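Local atomic coordinates of penicillin-binding protein A (PDB entry 3UN7), a protein that probably cross-links peptidoglycan in the mycobacterial cell wall as a penicillin-binding D,D-transpeptidase that forms an acyl-ester intermediate on a serine. Residues T194-T199 with A393-T398. Residues are numbered along the deposited sequence; the frame is centred on the assembly and turned at random.
Sequences TFKVIT and ASKTGT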
ATOM      1  N   THR A 194      11.756  -1.653   6.930  1.00 34.16           N
ATOM      2  CA  THR A 194      11.588  -1.567   5.467  1.00 33.41           C
ATOM      3  C   THR A 194      12.283  -0.319   4.893  1.00 33.21           C
ATOM      4  O   THR A 194      12.700  -0.301   3.727  1.00 32.08           O
ATOM      5  CB  THR A 194      10.098  -1.579   4.999  1.00 33.00           C
ATOM      6  OG1 THR A 194       9.353  -0.552   5.662  1.00 33.92           O
ATOM      7  CG2 THR A 194       9.434  -2.951   5.221  1.00 32.99           C
ATOM      8  N   PHE A 195      12.406   0.716   5.729  1.00 32.92           N
ATOM      9  CA  PHE A 195      13.011   1.987   5.324  1.00 33.07           C
ATOM     10  C   PHE A 195      14.516   1.900   5.082  1.00 33.45           C
ATOM     11  O   PHE A 195      15.090   2.775   4.435  1.00 33.57           O
ATOM     12  CB  PHE A 195      12.707   3.098   6.333  1.00 32.90           C
ATOM     13  CG  PHE A 195      12.728   4.475   5.728  1.00 33.42           C
ATOM     14  CD1 PHE A 195      11.802   4.831   4.750  1.00 32.20           C
ATOM     15  CD2 PHE A 195      13.690   5.403   6.099  1.00 32.44           C
ATOM     16  CE1 PHE A 195      11.825   6.092   4.182  1.00 34.20           C
ATOM     17  CE2 PHE A 195      13.714   6.668   5.521  1.00 32.92           C
ATOM     18  CZ  PHE A 195      12.771   7.007   4.567  1.00 33.23           C
ATOM     19  N   LYS A 196      15.147   0.832   5.567  1.00 33.64           N
ATOM     20  CA  LYS A 196      16.559   0.571   5.257  1.00 33.92           C
ATOM     21  C   LYS A 196      16.779   0.435   3.746  1.00 33.49           C
ATOM     22  O   LYS A 196      17.898   0.545   3.260  1.00 34.08           O
ATOM     23  CB  LYS A 196      17.062  -0.667   6.000  1.00 34.10           C
ATOM     24  CG  LYS A 196      16.937  -0.573   7.507  1.00 35.26           C
ATOM     25  CD  LYS A 196      17.231  -1.916   8.174  1.00 37.93           C
ATOM     26  CE  LYS A 196      17.156  -1.812   9.686  1.00 38.89           C
ATOM     27  NZ  LYS A 196      17.089  -3.167  10.315  1.00 42.02           N
ATOM     28  N   VAL A 197      15.705   0.204   2.998  1.00 32.70           N
ATOM     29  CA  VAL A 197      15.784   0.246   1.541  1.00 32.38           C
ATOM     30  C   VAL A 197      16.149   1.671   1.091  1.00 32.54           C
ATOM     31  O   VAL A 197      16.984   1.858   0.209  1.00 32.34           O
ATOM     32  CB  VAL A 197      14.457  -0.207   0.884  1.00 32.52           C
ATOM     33  CG1 VAL A 197      14.477   0.058  -0.615  1.00 32.70           C
ATOM     34  CG2 VAL A 197      14.196  -1.700   1.165  1.00 30.01           C
ATOM     35  N   ILE A 198      15.532   2.673   1.713  1.00 32.41           N
ATOM     36  CA  ILE A 198      15.804   4.064   1.358  1.00 32.55           C
ATOM     37  C   ILE A 198      17.182   4.491   1.851  1.00 33.27           C
ATOM     38  O   ILE A 198      17.941   5.138   1.117  1.00 34.10           O
ATOM     39  CB  ILE A 198      14.690   5.016   1.886  1.00 32.82           C
ATOM     40  CG1 ILE A 198      13.316   4.622   1.317  1.00 32.69           C
ATOM     41  CG2 ILE A 198      15.009   6.475   1.582  1.00 32.41           C
ATOM     42  CD1 ILE A 198      13.268   4.400  -0.200  1.00 33.25           C
ATOM     43  N   THR A 199      17.517   4.112   3.084  1.00 33.20           N
ATOM     44  CA  THR A 199      18.821   4.429   3.651  1.00 33.70           C
ATOM     45  C   THR A 199      19.921   3.844   2.760  1.00 33.74           C
ATOM     46  O   THR A 199      20.910   4.521   2.460  1.00 34.79           O
ATOM     47  CB  THR A 199      18.958   3.900   5.101  1.00 33.93           C
ATOM     48  OG1 THR A 199      17.877   4.399   5.898  1.00 34.27           O
ATOM     49  CG2 THR A 199      20.318   4.305   5.730  1.00 35.06           C
ATOM     50  N   ALA A 393      12.149 -10.722  -4.522  1.00 32.50           N
ATOM     51  CA  ALA A 393      12.984  -9.731  -3.871  1.00 31.70           C
ATOM     52  C   ALA A 393      12.096  -9.125  -2.800  1.00 31.61           C
ATOM     53  O   ALA A 393      10.963  -8.734  -3.091  1.00 30.36           O
ATOM     54  CB  ALA A 393      13.412  -8.650  -4.865  1.00 31.48           C
ATOM     55  N   SER A 394      12.595  -9.028  -1.575  1.00 31.50           N
ATOM     56  CA  SER A 394      11.762  -8.532  -0.498  1.00 31.65           C
ATOM     57  C   SER A 394      12.544  -7.805   0.584  1.00 32.14           C
ATOM     58  O   SER A 394      13.773  -7.835   0.610  1.00 32.86           O
ATOM     59  CB  SER A 394      10.998  -9.704   0.132  1.00 32.07           C
ATOM     60  OG  SER A 394      11.870 -10.490   0.938  1.00 31.96           O
ATOM     61  N   LYS A 395      11.804  -7.155   1.482  1.00 32.95           N
ATOM     62  CA  LYS A 395      12.342  -6.677   2.746  1.00 33.71           C
ATOM     63  C   LYS A 395      11.252  -6.859   3.806  1.00 34.43           C
ATOM     64  O   LYS A 395      10.157  -6.313   3.660  1.00 33.15           O
ATOM     65  CB  LYS A 395      12.755  -5.205   2.653  1.00 33.49           C
ATOM     66  CG  LYS A 395      13.504  -4.695   3.901  1.00 34.85           C
ATOM     67  CD  LYS A 395      14.938  -5.233   3.924  1.00 37.09           C
ATOM     68  CE  LYS A 395      15.688  -4.870   5.204  1.00 38.41           C
ATOM     69  NZ  LYS A 395      15.103  -5.531   6.398  1.00 41.60           N
ATOM     70  N   THR A 396      11.544  -7.625   4.862  1.00 35.20           N
ATOM     71  CA  THR A 396      10.583  -7.765   5.963  1.00 36.50           C
ATOM     72  C   THR A 396      11.108  -7.057   7.196  1.00 37.47           C
ATOM     73  O   THR A 396      12.307  -7.109   7.497  1.00 39.19           O
ATOM     74  CB  THR A 396      10.163  -9.246   6.274  1.00 37.02           C
ATOM     75  OG1 THR A 396      10.822  -9.728   7.442  1.00 41.73           O
ATOM     76  CG2 THR A 396      10.443 -10.168   5.136  1.00 34.88           C
ATOM     77  N   GLY A 397      10.230  -6.349   7.897  1.00 37.73           N
ATOM     78  CA  GLY A 397      10.671  -5.678   9.114  1.00 37.37           C
ATOM     79  C   GLY A 397       9.548  -5.386  10.083  1.00 37.42           C
ATOM     80  O   GLY A 397       8.387  -5.739   9.844  1.00 36.52           O
ATOM     81  N   THR A 398       9.917  -4.759  11.189  1.00 36.89           N
ATOM     82  CA  THR A 398       8.964  -4.318  12.185  1.00 37.50           C
ATOM     83  C   THR A 398       9.097  -2.819  12.316  1.00 37.29           C
ATOM     84  O   THR A 398      10.086  -2.239  11.873  1.00 36.15           O
ATOM     85  CB  THR A 398       9.240  -4.928  13.573  1.00 38.37           C
ATOM     86  OG1 THR A 398      10.512  -4.477  14.032  1.00 38.57           O
ATOM     87  CG2 THR A 398       9.257  -6.423  13.513  1.00 39.03           C
TER
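K395 packs its alkyl chain against T194 and V197, a buried, largely apolar contact that sets the 3-10 turn at 194-195 and the first turn of the following helix against edge strand 393-399 in the transpeptidase domain. It joins two signature motifs of the penicillin-binding fold: SxxK, S193 to K196, and KTG, K395 to G397. K395 CG, placed opposite the backbone N (chi1 -172°), reaches the 3-10 turn, 4.0 Å from T194 CA. V197 CG2 meets the root of the same chain, 4.1 Å from K395 CB, as the two side chains run past one another in opposite directions. Bends at chi2 (75°) and chi4 (66°) turn the lysine chain along the strand toward T396, and its NZ makes a weak hydrogen bond to T396 O besides its stronger one to S252. T194 turns its methyl to the strand, CG2 lying 3.8 Å from K395 O, while its OG1 is held by P191 and N320. Farther along the strand, G397, lacking a side chain, lets the backbones close to 5.6 Å between T194 CA and G397 CA. K196 NZ and K395 NZ stay 5.0 Å apart and share S252 OG of the SxN motif, with N254 OD1 also binding K196. S193, the probable acyl-ester serine, bonds through its backbone to T398. Helix 317-328 packs on V197 through I323 and I327, and W413 of strand 411-418 on T194.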